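Local coordinates for protein epsin-3 (Saccharomyces cerevisiae, PDB 3ONK) that binds membranes rich in phosphatidylinositol-3,5-bisphosphate, probably through its ENTH domain, the part described here, and helps recruit clathrin to the Golgi network and endosomes, at residues E11-A19 against S29-Q37; R45-F53 against S82-S92. All blocks are in the same frame, centred on the assembly; numbering follows the deposited sequence.

Contact 1. Residues E11-A19 against S29-Q37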
loop_
_atom_site.group_PDB
_atom_site.type_symbol
_atom_site.label_atom_id
_atom_site.label_comp_id
_atom_site.label_asym_id
_atom_site.label_seq_id
_atom_site.Cartn_x
_atom_site.Cartn_y
_atom_site.Cartn_z
ATOM N N GLU A 11 -10.908 -12.909 -7.465
ATOM C CA GLU A 11 -9.988 -13.549 -6.536
ATOM C C GLU A 11 -8.923 -12.575 -6.066
ATOM O O GLU A 11 -8.641 -12.487 -4.873
ATOM C CB GLU A 11 -9.291 -14.725 -7.206
ATOM C CG GLU A 11 -9.907 -16.065 -6.940
ATOM C CD GLU A 11 -8.936 -17.174 -7.274
ATOM O OE1 GLU A 11 -7.910 -17.320 -6.555
ATOM O OE2 GLU A 11 -9.189 -17.878 -8.270
ATOM N N MET A 12 -8.331 -11.852 -7.012
ATOM C CA MET A 12 -7.255 -10.920 -6.677
ATOM C C MET A 12 -7.762 -9.704 -5.893
ATOM O O MET A 12 -7.101 -9.230 -4.976
ATOM C CB MET A 12 -6.490 -10.487 -7.932
ATOM C CG MET A 12 -5.297 -9.565 -7.666
ATOM S SD MET A 12 -4.057 -10.254 -6.542
ATOM C CE MET A 12 -3.477 -11.698 -7.421
ATOM N N GLU A 13 -8.925 -9.188 -6.262
ATOM C CA GLU A 13 -9.516 -8.080 -5.517
ATOM C C GLU A 13 -9.866 -8.543 -4.101
ATOM O O GLU A 13 -9.809 -7.761 -3.149
ATOM C CB GLU A 13 -10.761 -7.541 -6.229
ATOM C CG GLU A 13 -10.459 -6.866 -7.547
ATOM C CD GLU A 13 -11.691 -6.663 -8.410
ATOM O OE1 GLU A 13 -12.753 -7.252 -8.108
ATOM O OE2 GLU A 13 -11.595 -5.907 -9.396
ATOM N N GLY A 14 -10.203 -9.824 -3.963
ATOM C CA GLY A 14 -10.468 -10.406 -2.660
ATOM C C GLY A 14 -9.205 -10.497 -1.807
ATOM O O GLY A 14 -9.240 -10.293 -0.596
ATOM N N LYS A 15 -8.084 -10.827 -2.439
ATOM C CA LYS A 15 -6.825 -10.919 -1.725
ATOM C C LYS A 15 -6.425 -9.539 -1.197
ATOM O O LYS A 15 -6.059 -9.395 -0.025
ATOM C CB LYS A 15 -5.739 -11.491 -2.639
ATOM C CG LYS A 15 -5.841 -12.988 -2.871
ATOM C CD LYS A 15 -4.609 -13.505 -3.615
ATOM C CE LYS A 15 -4.479 -15.010 -3.517
ATOM N NZ LYS A 15 -5.710 -15.698 -3.957
ATOM N N VAL A 16 -6.515 -8.527 -2.058
ATOM C CA VAL A 16 -6.228 -7.155 -1.653
ATOM C C VAL A 16 -7.176 -6.697 -0.549
ATOM O O VAL A 16 -6.755 -6.054 0.414
ATOM C CB VAL A 16 -6.327 -6.164 -2.834
ATOM C CG1 VAL A 16 -6.045 -4.746 -2.347
ATOM C CG2 VAL A 16 -5.354 -6.548 -3.920
ATOM N N ARG A 17 -8.458 -7.031 -0.690
ATOM C CA ARG A 17 -9.433 -6.700 0.350
ATOM C C ARG A 17 -9.026 -7.278 1.700
ATOM O O ARG A 17 -9.030 -6.567 2.710
ATOM C CB ARG A 17 -10.845 -7.170 -0.034
ATOM C CG ARG A 17 -11.545 -6.262 -1.024
ATOM C CD ARG A 17 -13.034 -6.580 -1.137
ATOM N NE ARG A 17 -13.868 -5.655 -0.370
ATOM C CZ ARG A 17 -14.510 -5.977 0.752
ATOM N NH1 ARG A 17 -15.251 -5.070 1.382
ATOM N NH2 ARG A 17 -14.415 -7.209 1.241
ATOM N N GLU A 18 -8.672 -8.564 1.709
ATOM C CA GLU A 18 -8.222 -9.248 2.923
ATOM C C GLU A 18 -6.956 -8.622 3.508
ATOM O O GLU A 18 -6.848 -8.419 4.718
ATOM C CB GLU A 18 -7.967 -10.748 2.670
ATOM C CG GLU A 18 -7.207 -11.418 3.839
ATOM C CD GLU A 18 -6.886 -12.902 3.634
ATOM O OE1 GLU A 18 -7.176 -13.461 2.555
ATOM O OE2 GLU A 18 -6.329 -13.510 4.576
ATOM N N ALA A 19 -5.990 -8.331 2.649
ATOM C CA ALA A 19 -4.737 -7.717 3.100
ATOM C C ALA A 19 -4.946 -6.331 3.724
ATOM O O ALA A 19 -4.062 -5.815 4.412
ATOM C CB ALA A 19 -3.764 -7.617 1.950
ATOM N N SER A 29 3.057 -11.816 5.050
ATOM C CA SER A 29 3.970 -11.561 3.941
ATOM C C SER A 29 3.674 -12.433 2.725
ATOM O O SER A 29 3.848 -11.984 1.590
ATOM C CB SER A 29 5.431 -11.727 4.376
ATOM O OG SER A 29 5.719 -13.095 4.611
ATOM N N THR A 30 3.236 -13.673 2.951
ATOM C CA THR A 30 2.886 -14.579 1.844
ATOM C C THR A 30 1.679 -14.069 1.012
ATOM O O THR A 30 1.666 -14.173 -0.219
ATOM C CB THR A 30 2.633 -16.056 2.321
ATOM O OG1 THR A 30 3.866 -16.638 2.744
ATOM C CG2 THR A 30 2.091 -16.908 1.182
ATOM N N LEU A 31 0.685 -13.506 1.692
ATOM C CA LEU A 31 -0.470 -12.927 1.022
ATOM C C LEU A 31 -0.040 -11.724 0.195
ATOM O O LEU A 31 -0.529 -11.507 -0.926
ATOM C CB LEU A 31 -1.526 -12.502 2.042
ATOM C CG LEU A 31 -2.771 -11.808 1.478
ATOM C CD1 LEU A 31 -3.560 -12.748 0.585
ATOM C CD2 LEU A 31 -3.629 -11.289 2.623
ATOM N N MET A 32 0.877 -10.943 0.753
ATOM C CA MET A 32 1.429 -9.803 0.032
ATOM C C MET A 32 2.183 -10.270 -1.232
ATOM O O MET A 32 2.007 -9.709 -2.320
ATOM C CB MET A 32 2.337 -8.983 0.946
ATOM C CG MET A 32 1.613 -8.211 2.032
ATOM S SD MET A 32 2.670 -6.946 2.751
ATOM C CE MET A 32 3.930 -7.962 3.543
ATOM N N ASP A 33 3.001 -11.307 -1.089
ATOM C CA ASP A 33 3.694 -11.890 -2.242
ATOM C C ASP A 33 2.715 -12.380 -3.317
ATOM O O ASP A 33 2.933 -12.164 -4.510
ATOM C CB ASP A 33 4.620 -13.029 -1.805
ATOM C CG ASP A 33 5.879 -13.127 -2.667
ATOM O OD1 ASP A 33 6.211 -12.149 -3.366
ATOM O OD2 ASP A 33 6.544 -14.179 -2.635
ATOM N N GLN A 34 1.630 -13.029 -2.898
ATOM C CA GLN A 34 0.607 -13.480 -3.852
ATOM C C GLN A 34 0.086 -12.296 -4.651
ATOM O O GLN A 34 -0.090 -12.370 -5.870
ATOM C CB GLN A 34 -0.544 -14.201 -3.132
ATOM C CG GLN A 34 -0.195 -15.635 -2.678
ATOM C CD GLN A 34 -1.281 -16.271 -1.812
ATOM O OE1 GLN A 34 -1.901 -15.598 -0.994
ATOM N NE2 GLN A 34 -1.497 -17.574 -1.976
ATOM N N ILE A 35 -0.153 -11.186 -3.959
ATOM C CA ILE A 35 -0.654 -9.996 -4.614
ATOM C C ILE A 35 0.411 -9.396 -5.541
ATOM O O ILE A 35 0.117 -8.932 -6.648
ATOM C CB ILE A 35 -1.147 -8.976 -3.572
ATOM C CG1 ILE A 35 -2.436 -9.494 -2.907
ATOM C CG2 ILE A 35 -1.390 -7.653 -4.227
ATOM C CD1 ILE A 35 -2.714 -8.880 -1.541
ATOM N N SER A 36 1.655 -9.416 -5.078
ATOM C CA SER A 36 2.772 -8.993 -5.893
ATOM C C SER A 36 2.794 -9.757 -7.217
ATOM O O SER A 36 3.013 -9.167 -8.270
ATOM C CB SER A 36 4.090 -9.171 -5.123
ATOM O OG SER A 36 5.179 -8.735 -5.899
ATOM N N GLN A 37 2.560 -11.067 -7.163
ATOM C CA GLN A 37 2.500 -11.875 -8.382
ATOM C C GLN A 37 1.458 -11.331 -9.362
ATOM O O GLN A 37 1.668 -11.363 -10.574
ATOM C CB GLN A 37 2.196 -13.351 -8.081
ATOM C CG GLN A 37 3.082 -13.998 -7.034
ATOM C CD GLN A 37 4.546 -13.960 -7.391
ATOM O OE1 GLN A 37 5.356 -13.371 -6.674
ATOM N NE2 GLN A 37 4.902 -14.596 -8.502
#
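Lys-15 O accepts the helical bond from Ala-19 N at 2.9 Å and also meets methyl groups of the facing helix: Ile-35 CD1 lies 3.7 Å from Lys-15 O, with Leu-31 CD2 somewhat farther off. Ile-35 is a knob set into the hole formed by Met-12, Lys-15, Val-16 and Ala-19. With CG1 anti to its carbonyl carbon (chi1 -70°), that longer branch runs past Lys-15 CB toward Ala-19, while Ile-35 CG2 meets Val-16 CG2 at 4.1 Å. The bend of Met-12 at chi2 (57°) sets its SD 3.9 Å from Ile-35 CA, and chi3 then turns CE toward Gln-34 O. One turn away Leu-31 divides its methyls: CD2 rests 3.7 Å from Ala-19 CB and also touches the Glu-18 side chain, and CD1 lies against Lys-15 CB and CG. At the margin Lys-15 crosses Gln-34 at about a right angle, CE 3.7 Å from Gln-34 OE1. The axes approach to 9.8 Å at 144°, making a roughly antiparallel helical hairpin at the start of the ENTH domain. Helix 42-57 packs against helix 11-19, with Glu-47 on Met-12 and Met-51 on Val-16, and helix 64-80 meets helix 29-38 at Met-32 and Ser-36.

Contact 2. Residues R45-F53 against S82-S92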
loop_
_atom_site.group_PDB
_atom_site.type_symbol
_atom_site.label_atom_id
_atom_site.label_comp_id
_atom_site.label_asym_id
_atom_site.label_seq_id
_atom_site.Cartn_x
_atom_site.Cartn_y
_atom_site.Cartn_z
ATOM N N ARG A 45 -3.083 -6.276 -12.288
ATOM C CA ARG A 45 -2.373 -5.082 -11.861
ATOM C C ARG A 45 -3.402 -3.959 -11.655
ATOM O O ARG A 45 -3.412 -3.296 -10.621
ATOM C CB ARG A 45 -1.280 -4.687 -12.878
ATOM C CG ARG A 45 -0.515 -3.391 -12.543
ATOM C CD ARG A 45 0.408 -2.948 -13.702
ATOM N NE ARG A 45 1.031 -4.127 -14.259
ATOM C CZ ARG A 45 1.044 -4.467 -15.536
ATOM N NH1 ARG A 45 0.520 -3.682 -16.462
ATOM N NH2 ARG A 45 1.625 -5.609 -15.877
ATOM N N GLU A 46 -4.287 -3.768 -12.627
ATOM C CA GLU A 46 -5.330 -2.748 -12.506
ATOM C C GLU A 46 -6.321 -3.061 -11.383
ATOM O O GLU A 46 -6.765 -2.156 -10.675
ATOM C CB GLU A 46 -6.069 -2.555 -13.839
ATOM C CG GLU A 46 -5.965 -1.134 -14.404
ATOM C CD GLU A 46 -6.086 -1.077 -15.925
ATOM O OE1 GLU A 46 -6.210 -2.154 -16.554
ATOM O OE2 GLU A 46 -6.053 0.042 -16.493
ATOM N N GLU A 47 -6.662 -4.336 -11.206
ATOM C CA GLU A 47 -7.548 -4.726 -10.096
ATOM C C GLU A 47 -6.968 -4.328 -8.756
ATOM O O GLU A 47 -7.669 -3.792 -7.896
ATOM C CB GLU A 47 -7.803 -6.233 -10.094
ATOM C CG GLU A 47 -8.636 -6.701 -11.252
ATOM C CD GLU A 47 -8.847 -8.197 -11.259
ATOM O OE1 GLU A 47 -9.328 -8.696 -12.290
ATOM O OE2 GLU A 47 -8.531 -8.879 -10.254
ATOM N N ILE A 48 -5.679 -4.594 -8.594
ATOM C CA ILE A 48 -4.960 -4.320 -7.349
ATOM C C ILE A 48 -4.917 -2.826 -7.098
ATOM O O ILE A 48 -5.143 -2.365 -5.987
ATOM C CB ILE A 48 -3.498 -4.850 -7.424
ATOM C CG1 ILE A 48 -3.477 -6.375 -7.580
ATOM C CG2 ILE A 48 -2.709 -4.450 -6.208
ATOM C CD1 ILE A 48 -2.121 -6.906 -7.989
ATOM N N LEU A 49 -4.621 -2.082 -8.157
ATOM C CA LEU A 49 -4.548 -0.628 -8.119
ATOM C C LEU A 49 -5.848 0.015 -7.602
ATOM O O LEU A 49 -5.842 0.757 -6.621
ATOM C CB LEU A 49 -4.251 -0.122 -9.534
ATOM C CG LEU A 49 -3.455 1.166 -9.700
ATOM C CD1 LEU A 49 -1.975 0.917 -9.387
ATOM C CD2 LEU A 49 -3.649 1.735 -11.128
ATOM N N SER A 50 -6.953 -0.255 -8.293
ATOM C CA SER A 50 -8.264 0.213 -7.871
ATOM C C SER A 50 -8.469 -0.019 -6.385
ATOM O O SER A 50 -8.732 0.914 -5.624
ATOM C CB SER A 50 -9.347 -0.547 -8.616
ATOM O OG SER A 50 -9.032 -0.618 -9.994
ATOM N N MET A 51 -8.337 -1.279 -5.990
ATOM C CA MET A 51 -8.614 -1.706 -4.632
ATOM C C MET A 51 -7.768 -0.966 -3.592
ATOM O O MET A 51 -8.278 -0.563 -2.542
ATOM C CB MET A 51 -8.394 -3.216 -4.515
ATOM C CG MET A 51 -9.352 -4.069 -5.346
ATOM S SD MET A 51 -11.080 -3.931 -4.842
ATOM C CE MET A 51 -10.924 -3.910 -3.067
ATOM N N ILE A 52 -6.480 -0.787 -3.879
ATOM C CA ILE A 52 -5.581 -0.185 -2.899
ATOM C C ILE A 52 -5.904 1.276 -2.642
ATOM O O ILE A 52 -5.871 1.728 -1.503
ATOM C CB ILE A 52 -4.095 -0.283 -3.297
ATOM C CG1 ILE A 52 -3.572 -1.705 -3.099
ATOM C CG2 ILE A 52 -3.261 0.657 -2.423
ATOM C CD1 ILE A 52 -2.038 -1.799 -3.106
ATOM N N PHE A 53 -6.215 2.020 -3.700
ATOM C CA PHE A 53 -6.441 3.454 -3.536
ATOM C C PHE A 53 -7.867 3.776 -3.083
ATOM O O PHE A 53 -8.101 4.819 -2.476
ATOM C CB PHE A 53 -6.063 4.223 -4.797
ATOM C CG PHE A 53 -4.600 4.129 -5.144
ATOM C CD1 PHE A 53 -3.631 4.454 -4.207
ATOM C CD2 PHE A 53 -4.195 3.732 -6.405
ATOM C CE1 PHE A 53 -2.278 4.378 -4.515
ATOM C CE2 PHE A 53 -2.833 3.648 -6.725
ATOM C CZ PHE A 53 -1.879 3.967 -5.774
ATOM N N SER A 82 5.856 -5.779 -10.019
ATOM C CA SER A 82 6.292 -5.455 -11.366
ATOM C C SER A 82 6.750 -4.001 -11.463
ATOM O O SER A 82 6.235 -3.125 -10.767
ATOM C CB SER A 82 5.128 -5.685 -12.328
ATOM O OG SER A 82 5.436 -5.263 -13.633
ATOM N N GLU A 83 7.715 -3.752 -12.341
ATOM C CA GLU A 83 8.165 -2.393 -12.635
ATOM C C GLU A 83 7.013 -1.540 -13.172
ATOM O O GLU A 83 6.929 -0.332 -12.907
ATOM C CB GLU A 83 9.277 -2.450 -13.678
ATOM C CG GLU A 83 10.150 -1.239 -13.715
ATOM C CD GLU A 83 11.101 -1.212 -12.555
ATOM O OE1 GLU A 83 11.905 -2.168 -12.439
ATOM O OE2 GLU A 83 11.041 -0.234 -11.772
ATOM N N ARG A 84 6.131 -2.175 -13.940
ATOM C CA ARG A 84 4.980 -1.491 -14.525
ATOM C C ARG A 84 4.021 -1.000 -13.440
ATOM O O ARG A 84 3.309 -0.013 -13.628
ATOM C CB ARG A 84 4.262 -2.408 -15.521
ATOM C CG ARG A 84 4.993 -2.544 -16.878
ATOM C CD ARG A 84 4.597 -3.814 -17.654
ATOM N NE ARG A 84 4.796 -3.707 -19.110
ATOM C CZ ARG A 84 5.977 -3.587 -19.725
ATOM N NH1 ARG A 84 7.108 -3.542 -19.029
ATOM N NH2 ARG A 84 6.030 -3.499 -21.049
ATOM N N PHE A 85 4.003 -1.697 -12.308
ATOM C CA PHE A 85 3.138 -1.311 -11.193
ATOM C C PHE A 85 3.607 -0.023 -10.513
ATOM O O PHE A 85 2.787 0.759 -10.019
ATOM C CB PHE A 85 3.064 -2.445 -10.165
ATOM C CG PHE A 85 2.260 -2.099 -8.947
ATOM C CD1 PHE A 85 2.884 -1.654 -7.794
ATOM C CD2 PHE A 85 0.876 -2.183 -8.967
ATOM C CE1 PHE A 85 2.142 -1.334 -6.672
ATOM C CE2 PHE A 85 0.137 -1.851 -7.857
ATOM C CZ PHE A 85 0.766 -1.439 -6.706
ATOM N N ILE A 86 4.930 0.177 -10.453
ATOM C CA ILE A 86 5.512 1.428 -9.951
ATOM C C ILE A 86 5.158 2.563 -10.913
ATOM O O ILE A 86 4.801 3.662 -10.490
ATOM C CB ILE A 86 7.076 1.365 -9.883
ATOM C CG1 ILE A 86 7.572 0.094 -9.185
ATOM C CG2 ILE A 86 7.655 2.634 -9.267
ATOM C CD1 ILE A 86 6.958 -0.135 -7.842
ATOM N N ASP A 87 5.286 2.294 -12.213
ATOM C CA ASP A 87 4.867 3.248 -13.233
ATOM C C ASP A 87 3.410 3.641 -12.973
ATOM O O ASP A 87 3.090 4.829 -12.870
ATOM C CB ASP A 87 5.018 2.656 -14.645
ATOM C CG ASP A 87 6.477 2.521 -15.080
ATOM O OD1 ASP A 87 6.736 1.879 -16.120
ATOM O OD2 ASP A 87 7.369 3.054 -14.394
ATOM N N ASP A 88 2.531 2.646 -12.853
ATOM C CA ASP A 88 1.111 2.902 -12.557
ATOM C C ASP A 88 0.931 3.755 -11.306
ATOM O O ASP A 88 0.243 4.771 -11.334
ATOM C CB ASP A 88 0.369 1.588 -12.349
ATOM C CG ASP A 88 0.223 0.785 -13.628
ATOM O OD1 ASP A 88 0.626 1.269 -14.709
ATOM O OD2 ASP A 88 -0.314 -0.333 -13.545
ATOM N N THR A 89 1.573 3.338 -10.218
ATOM C CA THR A 89 1.470 4.021 -8.929
ATOM C C THR A 89 1.953 5.469 -9.007
ATOM O O THR A 89 1.379 6.354 -8.387
ATOM C CB THR A 89 2.267 3.269 -7.827
ATOM O OG1 THR A 89 1.813 1.908 -7.728
ATOM C CG2 THR A 89 2.091 3.960 -6.480
ATOM N N ARG A 90 3.018 5.713 -9.760
ATOM C CA ARG A 90 3.503 7.087 -9.929
ATOM C C ARG A 90 2.447 8.055 -10.477
ATOM O O ARG A 90 2.465 9.244 -10.145
ATOM C CB ARG A 90 4.793 7.113 -10.758
ATOM C CG ARG A 90 6.012 6.798 -9.909
ATOM C CD ARG A 90 7.242 6.482 -10.732
ATOM N NE ARG A 90 8.438 6.460 -9.897
ATOM C CZ ARG A 90 9.672 6.325 -10.368
ATOM N NH1 ARG A 90 9.880 6.169 -11.676
ATOM N NH2 ARG A 90 10.693 6.336 -9.532
ATOM N N ASN A 91 1.527 7.536 -11.297
ATOM C CA ASN A 91 0.436 8.330 -11.857
ATOM C C ASN A 91 -0.601 8.762 -10.809
ATOM O O ASN A 91 -1.520 9.523 -11.111
ATOM C CB ASN A 91 -0.251 7.572 -13.007
ATOM C CG ASN A 91 0.669 7.359 -14.205
ATOM O OD1 ASN A 91 1.630 8.099 -14.395
ATOM N ND2 ASN A 91 0.373 6.345 -15.021
ATOM N N SER A 92 -0.437 8.275 -9.582
ATOM C CA SER A 92 -1.363 8.549 -8.488
ATOM C C SER A 92 -0.691 9.191 -7.272
ATOM O O SER A 92 -1.265 9.164 -6.186
ATOM C CB SER A 92 -2.026 7.252 -8.022
ATOM O OG SER A 92 -2.812 6.657 -9.034
#
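Arg-45 lays one face of its guanidinium over Arg-84, whose CB stands 3.8 Å from Arg-45 CZ, above the centre of the group. A bend at chi3 (-40°) turns the arginine head out of line with its otherwise extended stem, and Arg-45 NE donates to Thr-39 O in the loop before helix 42-57, outside the two segments. The stem itself packs at the rim of an aromatic ring, with Arg-45 CG 4.0 Å from Phe-85 CD2. Shortening this residue to an alanine would probably deprive Thr-39 O of the bond from NE and leave Arg-84 CB and the Phe-85 edge without the group packed on them.

Farther along, Leu-49 CD1 reaches Phe-85 CE2 at 3.8 Å and also touches the CB of Asp-88, while Ile-48 CG2 approaches the same ring obliquely. Thr-89 OG1 sits over one face of that ring, toward its rim, and donates to Phe-85 O at 2.7 Å; Thr-89 N reaches this oxygen from the opposite side of the carbonyl plane. Thr-89 CG2 thus stays turned to the edge of Phe-53, 4.0 Å from its CZ. Over a face of the Phe-53 ring comes Ser-92 CB, a CH-pi contact 4.3 Å from the centroid and 27° off the normal.

The short axes run 10.9 Å apart at 38°, roughly parallel; the register goes in order, Arg-45 by Phe-85 and Leu-49 by Thr-89, and ends at Phe-53 by Ser-92, just past the helix. Ser-82 OG caps the start of helix 83-90 by accepting from Arg-84 N at 3.2 Å. The side-chain bonds of Ser-82 and Thr-89 thus serve their own helix, and the bond from Arg-45 NE goes to Thr-39 O, which implies that carbon and ring packing carries the join between the helices.

In the fold
Both contacts are partly buried to the same degree: 4 of 8 touching residues are buried in contact 1 and 5 of 10 in contact 2, and each has a buried apolar side and a more open margin. Contact 1 is a roughly antiparallel pairing of neighbours in sequence, based on aliphatic and methionine side chains; contact 2 is roughly parallel, joins helices separated by helix 64-80, and adds aromatic rings and an arginine. They share no helix, yet they touch: Arg-17 packs on Met-51, and Ile-48 CD1 reaches Ile-35 O. Thr-39 ties them further, its OG1 bonded to Ser-36 O and Ser-82 N. Helix 64-80 touches side chains from both contacts.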